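Long-range contacts in lectin (Pleurotus ostreatus, PDB 6T0Q), which binds carbohydrates, among them N-acetylgalactosamine and probably galactose, and carries two calcium ions in its beta domains: residues T81-G86 with L111-G116; W200-D205 with G284-I289. One frame throughout, in Å; residues are numbered along the deposited sequence.

Contact 1 is complete in the sequence before contact 2 starts, and the two sit far apart on either side of the middle of the chain, with centres about 41 Å apart and nearest atoms about 27 Å apart. They share no strand. Contact 1 pairs neighbouring strands 79-84 and 109-118 inside one antiparallel sheet of the first half. Contact 2 joins strand 199-202, an outermost strand of a seven-stranded sheet in the second half, to the start of strand 287-296, which belongs to a different sheet. Each half carries its own calcium ion, consistent with two similar all-beta domains in tandem; contact 2 reaches its calcium through P285, whereas contact 1 stands away from a metal.

Contact 1 (T81-G86 with L111-G116); sequences TFYVNG and LFAIAG
T81 to V84 pair with F112 to A115 as neighbouring antiparallel strands, their axes 4.7 Å apart at closest approach with an angle of 164° between their directions. T81 with A115 and Y83 with A113 are hydrogen-bonded pairs, F82 with I114 and V84 with F112 non-hydrogen-bonded ones. The shortest of the backbone bonds runs from Y83 N to A113 O, 2.7 Å. Past the strand end, N85 keeps the pairing going at both ends of L111: its N gives a nearly straight bond to L111 O at 2.8 Å, and its OD1 takes L111 N at 2.9 Å, the donor standing above the amide plane. N85 turns its carboxamide back to L111 with chi1 at -65°.

On the face of F82, V84, F112 and I114 the contacts are apolar. I114 CG1 sits over one face of the F82 ring, 4.2 Å from its centroid, while CD1 of I114 comes within 3.6 Å of F82 CE2. F82 CE1 lies in the plane of the F112 ring, at its edge, 3.9 Å from F112 CD2. With its CG anti to the backbone N (chi1 -157°), F82 swings its ring toward the partner strand. On the other face Y83 CB meets A113 CB at 4.1 Å, and A113 O lies at the edge of the Y83 ring. One water links T81 OG1 to A115 O; another accepts from G86 N and donates to L111 O.

Strand 87-94 flanks T81-V84 on the outer side, and strand 51-60 pairs with 111-116 beyond it. The face of F82, V84, F112 and I114 packs on strand 126-135 of a second antiparallel sheet, as in a beta-sandwich: A129, I127 and I131 meet F82, I114 and F112 respectively.

Contact 2 (W200-D205 with G284-I289); sequences WIWTSD and GPAGVI. With CA (calcium ion), chain G.
Next to the second calcium site, A286 packs on W202 where strand 199-202, at the edge of one sheet, joins the start of strand 287-296 of the other. A286 CB lies over the centre of the indole, 3.7 Å from the centroid of the W202 six-membered ring and 13° off its normal. W202 turns its CG anti to the backbone N (chi1 -156°), which lays a face of the indole beneath A286 CB.

I201 and V288 form a single antiparallel bridge, I201 N to V288 O at 2.9 Å and V288 N to I201 O at 3.0 Å, and their side chains meet at I201 CG1 and V288 CG1, 3.8 Å apart. I289 CG2 covers one face of W200, above the six-membered ring at 3.7 Å from its centroid and so offset toward the rim of the indole. The edge of W200 meets the backbone, CE3 lying 3.6 Å from G287 C. G287 CA comes within 3.4 Å of W202 CE3.

W344 stacks on W200, and N281 touches both W202 and A286. P285 O binds the calcium ion at 2.5 Å; D239, D240, N281 and G283 are the other protein ligands. The residue after this metal ligand is thus held by CH-pi packing on W202, with the two I201-V288 backbone hydrogen bonds on the strand side of the loop, consistent with a well-ordered approach to the metal.

Contact 1 (T81-G86 with L111-G116)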
loop_
_atom_site.group_PDB
_atom_site.type_symbol
_atom_site.label_atom_id
_atom_site.label_comp_id
_atom_site.label_asym_id
_atom_site.label_seq_id
_atom_site.Cartn_x
_atom_site.Cartn_y
_atom_site.Cartn_z
ATOM N N THR A 81 27.906 -18.848 6.521
ATOM C CA THR A 81 26.636 -18.519 5.883
ATOM C C THR A 81 25.526 -18.813 6.880
ATOM O O THR A 81 25.481 -19.908 7.443
ATOM C CB THR A 81 26.423 -19.340 4.603
ATOM O OG1 THR A 81 27.567 -19.189 3.760
ATOM C CG2 THR A 81 25.177 -18.860 3.855
ATOM N N PHE A 82 24.632 -17.849 7.088
ATOM C CA PHE A 82 23.615 -17.924 8.130
ATOM C C PHE A 82 22.239 -18.104 7.496
ATOM O O PHE A 82 21.852 -17.320 6.618
ATOM C CB PHE A 82 23.633 -16.647 8.979
ATOM C CG PHE A 82 23.051 -16.814 10.356
ATOM C CD1 PHE A 82 21.682 -16.954 10.540
ATOM C CD2 PHE A 82 23.878 -16.800 11.478
ATOM C CE1 PHE A 82 21.148 -17.101 11.825
ATOM C CE2 PHE A 82 23.353 -16.945 12.760
ATOM C CZ PHE A 82 21.994 -17.099 12.936
ATOM N N TYR A 83 21.496 -19.115 7.958
ATOM C CA TYR A 83 20.164 -19.427 7.448
ATOM C C TYR A 83 19.133 -19.368 8.569
ATOM O O TYR A 83 19.411 -19.776 9.702
ATOM C CB TYR A 83 20.107 -20.820 6.834
ATOM C CG TYR A 83 21.052 -21.067 5.682
ATOM C CD1 TYR A 83 22.341 -21.536 5.906
ATOM C CD2 TYR A 83 20.639 -20.874 4.371
ATOM C CE1 TYR A 83 23.202 -21.787 4.859
ATOM C CE2 TYR A 83 21.497 -21.128 3.309
ATOM C CZ TYR A 83 22.772 -21.587 3.565
ATOM O OH TYR A 83 23.633 -21.836 2.530
ATOM N N VAL A 84 17.927 -18.905 8.245
ATOM C CA VAL A 84 16.823 -18.920 9.199
ATOM C C VAL A 84 15.609 -19.538 8.520
ATOM O O VAL A 84 15.119 -19.012 7.512
ATOM C CB VAL A 84 16.502 -17.517 9.736
ATOM C CG1 VAL A 84 15.318 -17.592 10.704
ATOM C CG2 VAL A 84 17.742 -16.932 10.456
ATOM N N ASN A 85 15.136 -20.661 9.065
ATOM C CA ASN A 85 13.996 -21.392 8.510
ATOM C C ASN A 85 14.198 -21.673 7.026
ATOM O O ASN A 85 13.280 -21.543 6.216
ATOM C CB ASN A 85 12.692 -20.636 8.763
ATOM C CG ASN A 85 12.369 -20.546 10.232
ATOM O OD1 ASN A 85 12.519 -21.532 10.959
ATOM N ND2 ASN A 85 11.960 -19.362 10.694
ATOM N N GLY A 86 15.430 -22.037 6.664
ATOM C CA GLY A 86 15.766 -22.422 5.312
ATOM C C GLY A 86 16.117 -21.286 4.379
ATOM O O GLY A 86 16.465 -21.545 3.223
ATOM N N LEU A 111 14.189 -22.538 13.071
ATOM C CA LEU A 111 15.375 -23.331 12.770
ATOM C C LEU A 111 16.495 -22.398 12.323
ATOM O O LEU A 111 16.406 -21.775 11.258
ATOM C CB LEU A 111 15.083 -24.371 11.692
ATOM C CG LEU A 111 16.332 -25.171 11.316
ATOM C CD1 LEU A 111 16.752 -26.096 12.473
ATOM C CD2 LEU A 111 16.081 -25.959 10.046
ATOM N N PHE A 112 17.555 -22.314 13.126
ATOM C CA PHE A 112 18.740 -21.552 12.763
ATOM C C PHE A 112 19.802 -22.518 12.254
ATOM O O PHE A 112 20.026 -23.574 12.856
ATOM C CB PHE A 112 19.244 -20.740 13.957
ATOM C CG PHE A 112 18.229 -19.751 14.464
ATOM C CD1 PHE A 112 17.268 -20.133 15.396
ATOM C CD2 PHE A 112 18.196 -18.458 13.962
ATOM C CE1 PHE A 112 16.308 -19.237 15.839
ATOM C CE2 PHE A 112 17.235 -17.553 14.404
ATOM C CZ PHE A 112 16.295 -17.943 15.341
ATOM N N ALA A 113 20.423 -22.178 11.129
ATOM C CA ALA A 113 21.431 -23.051 10.545
ATOM C C ALA A 113 22.590 -22.203 10.057
ATOM O O ALA A 113 22.386 -21.123 9.495
ATOM C CB ALA A 113 20.868 -23.893 9.393
ATOM N N ILE A 114 23.806 -22.688 10.290
ATOM C CA ILE A 114 25.017 -21.972 9.906
ATOM C C ILE A 114 25.956 -22.962 9.241
ATOM O O ILE A 114 26.217 -24.036 9.792
ATOM C CB ILE A 114 25.718 -21.313 11.108
ATOM C CG1 ILE A 114 24.754 -20.435 11.907
ATOM C CG2 ILE A 114 26.927 -20.476 10.626
ATOM C CD1 ILE A 114 25.366 -19.885 13.193
ATOM N N ALA A 115 26.453 -22.608 8.067
ATOM C CA ALA A 115 27.539 -23.343 7.431
ATOM C C ALA A 115 28.817 -22.590 7.773
ATOM O O ALA A 115 28.983 -21.438 7.363
ATOM C CB ALA A 115 27.330 -23.441 5.920
ATOM N N GLY A 116 29.684 -23.212 8.569
ATOM C CA GLY A 116 30.949 -22.612 8.958
ATOM C C GLY A 116 32.070 -23.157 8.090
ATOM O O GLY A 116 32.031 -24.304 7.660
HETATM O O HOH W 1 29.699 -20.889 4.561
HETATM O O HOH W 2 17.556 -22.575 8.507
#

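Contact 2 (W200-D205 with G284-I289)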
loop_
_atom_site.group_PDB
_atom_site.type_symbol
_atom_site.label_atom_id
_atom_site.label_comp_id
_atom_site.label_asym_id
_atom_site.label_seq_id
_atom_site.Cartn_x
_atom_site.Cartn_y
_atom_site.Cartn_z
ATOM N N TRP A 200 23.013 12.966 4.627
ATOM C CA TRP A 200 22.381 14.088 5.296
ATOM C C TRP A 200 21.460 14.787 4.304
ATOM O O TRP A 200 21.881 15.125 3.192
ATOM C CB TRP A 200 23.432 15.066 5.811
ATOM C CG TRP A 200 24.389 14.510 6.832
ATOM C CD1 TRP A 200 25.615 13.951 6.594
ATOM C CD2 TRP A 200 24.211 14.499 8.253
ATOM N NE1 TRP A 200 26.210 13.591 7.784
ATOM C CE2 TRP A 200 25.369 13.920 8.816
ATOM C CE3 TRP A 200 23.189 14.932 9.104
ATOM C CZ2 TRP A 200 25.533 13.759 10.193
ATOM C CZ3 TRP A 200 23.355 14.773 10.475
ATOM C CH2 TRP A 200 24.521 14.191 11.003
ATOM N N ILE A 201 20.195 14.975 4.683
ATOM C CA ILE A 201 19.236 15.669 3.833
ATOM C C ILE A 201 18.660 16.855 4.597
ATOM O O ILE A 201 18.754 16.947 5.825
ATOM C CB ILE A 201 18.095 14.748 3.328
ATOM C CG1 ILE A 201 17.255 14.207 4.497
ATOM C CG2 ILE A 201 18.662 13.601 2.485
ATOM C CD1 ILE A 201 16.035 13.373 4.046
ATOM N N TRP A 202 18.059 17.772 3.844
ATOM C CA TRP A 202 17.326 18.894 4.419
ATOM C C TRP A 202 16.360 19.400 3.355
ATOM O O TRP A 202 16.272 18.839 2.259
ATOM C CB TRP A 202 18.278 20.000 4.897
ATOM C CG TRP A 202 17.698 20.884 5.979
ATOM C CD1 TRP A 202 17.299 22.196 5.851
ATOM C CD2 TRP A 202 17.460 20.525 7.349
ATOM N NE1 TRP A 202 16.841 22.666 7.060
ATOM C CE2 TRP A 202 16.922 21.661 7.992
ATOM C CE3 TRP A 202 17.659 19.353 8.097
ATOM C CZ2 TRP A 202 16.574 21.658 9.345
ATOM C CZ3 TRP A 202 17.313 19.350 9.436
ATOM C CH2 TRP A 202 16.781 20.500 10.050
ATOM N N THR A 203 15.613 20.451 3.692
ATOM C CA THR A 203 14.872 21.153 2.655
ATOM C C THR A 203 15.839 21.977 1.807
ATOM O O THR A 203 17.002 22.192 2.169
ATOM C CB THR A 203 13.786 22.044 3.260
ATOM O OG1 THR A 203 14.268 22.625 4.479
ATOM C CG2 THR A 203 12.531 21.235 3.550
ATOM N N SER A 204 15.347 22.448 0.663
ATOM C CA SER A 204 16.221 23.067 -0.324
ATOM C C SER A 204 16.620 24.500 0.028
ATOM O O SER A 204 17.364 25.113 -0.742
ATOM C CB SER A 204 15.561 23.020 -1.708
ATOM O OG SER A 204 14.303 23.663 -1.687
ATOM N N ASP A 205 16.166 25.044 1.165
ATOM C CA ASP A 205 16.715 26.299 1.677
ATOM C C ASP A 205 18.066 26.110 2.358
ATOM O O ASP A 205 18.650 27.086 2.831
ATOM C CB ASP A 205 15.731 26.966 2.651
ATOM C CG ASP A 205 15.322 26.053 3.805
ATOM O OD1 ASP A 205 15.709 24.861 3.812
ATOM O OD2 ASP A 205 14.608 26.528 4.713
ATOM N N GLY A 284 22.839 27.800 11.663
ATOM C CA GLY A 284 24.039 27.289 11.044
ATOM C C GLY A 284 23.773 26.085 10.158
ATOM O O GLY A 284 22.691 25.944 9.574
ATOM N N PRO A 285 24.768 25.199 10.033
ATOM C CA PRO A 285 24.575 23.967 9.252
ATOM C C PRO A 285 23.426 23.141 9.808
ATOM O O PRO A 285 23.144 23.163 11.010
ATOM C CB PRO A 285 25.912 23.229 9.408
ATOM C CG PRO A 285 26.911 24.307 9.794
ATOM C CD PRO A 285 26.117 25.288 10.622
ATOM N N ALA A 286 22.762 22.403 8.920
ATOM C CA ALA A 286 21.638 21.569 9.325
ATOM C C ALA A 286 21.569 20.319 8.457
ATOM O O ALA A 286 21.930 20.345 7.277
ATOM C CB ALA A 286 20.311 22.337 9.226
ATOM N N GLY A 287 21.071 19.235 9.047
ATOM C CA GLY A 287 20.820 18.019 8.293
ATOM C C GLY A 287 20.220 16.962 9.197
ATOM O O GLY A 287 20.353 17.010 10.423
ATOM N N VAL A 288 19.544 16.005 8.567
ATOM C CA VAL A 288 19.099 14.798 9.256
ATOM C C VAL A 288 19.533 13.604 8.417
ATOM O O VAL A 288 19.544 13.668 7.182
ATOM C CB VAL A 288 17.571 14.797 9.516
ATOM C CG1 VAL A 288 16.801 14.877 8.223
ATOM C CG2 VAL A 288 17.132 13.545 10.320
ATOM N N ILE A 289 19.927 12.526 9.085
ATOM C CA ILE A 289 20.402 11.325 8.406
ATOM C C ILE A 289 19.800 10.124 9.116
ATOM O O ILE A 289 19.623 10.146 10.339
ATOM C CB ILE A 289 21.948 11.272 8.386
ATOM C CG1 ILE A 289 22.452 10.099 7.544
ATOM C CG2 ILE A 289 22.521 11.190 9.799
ATOM C CD1 ILE A 289 23.980 10.149 7.336
HETATM CA CA CA G . 22.573 23.601 13.359
#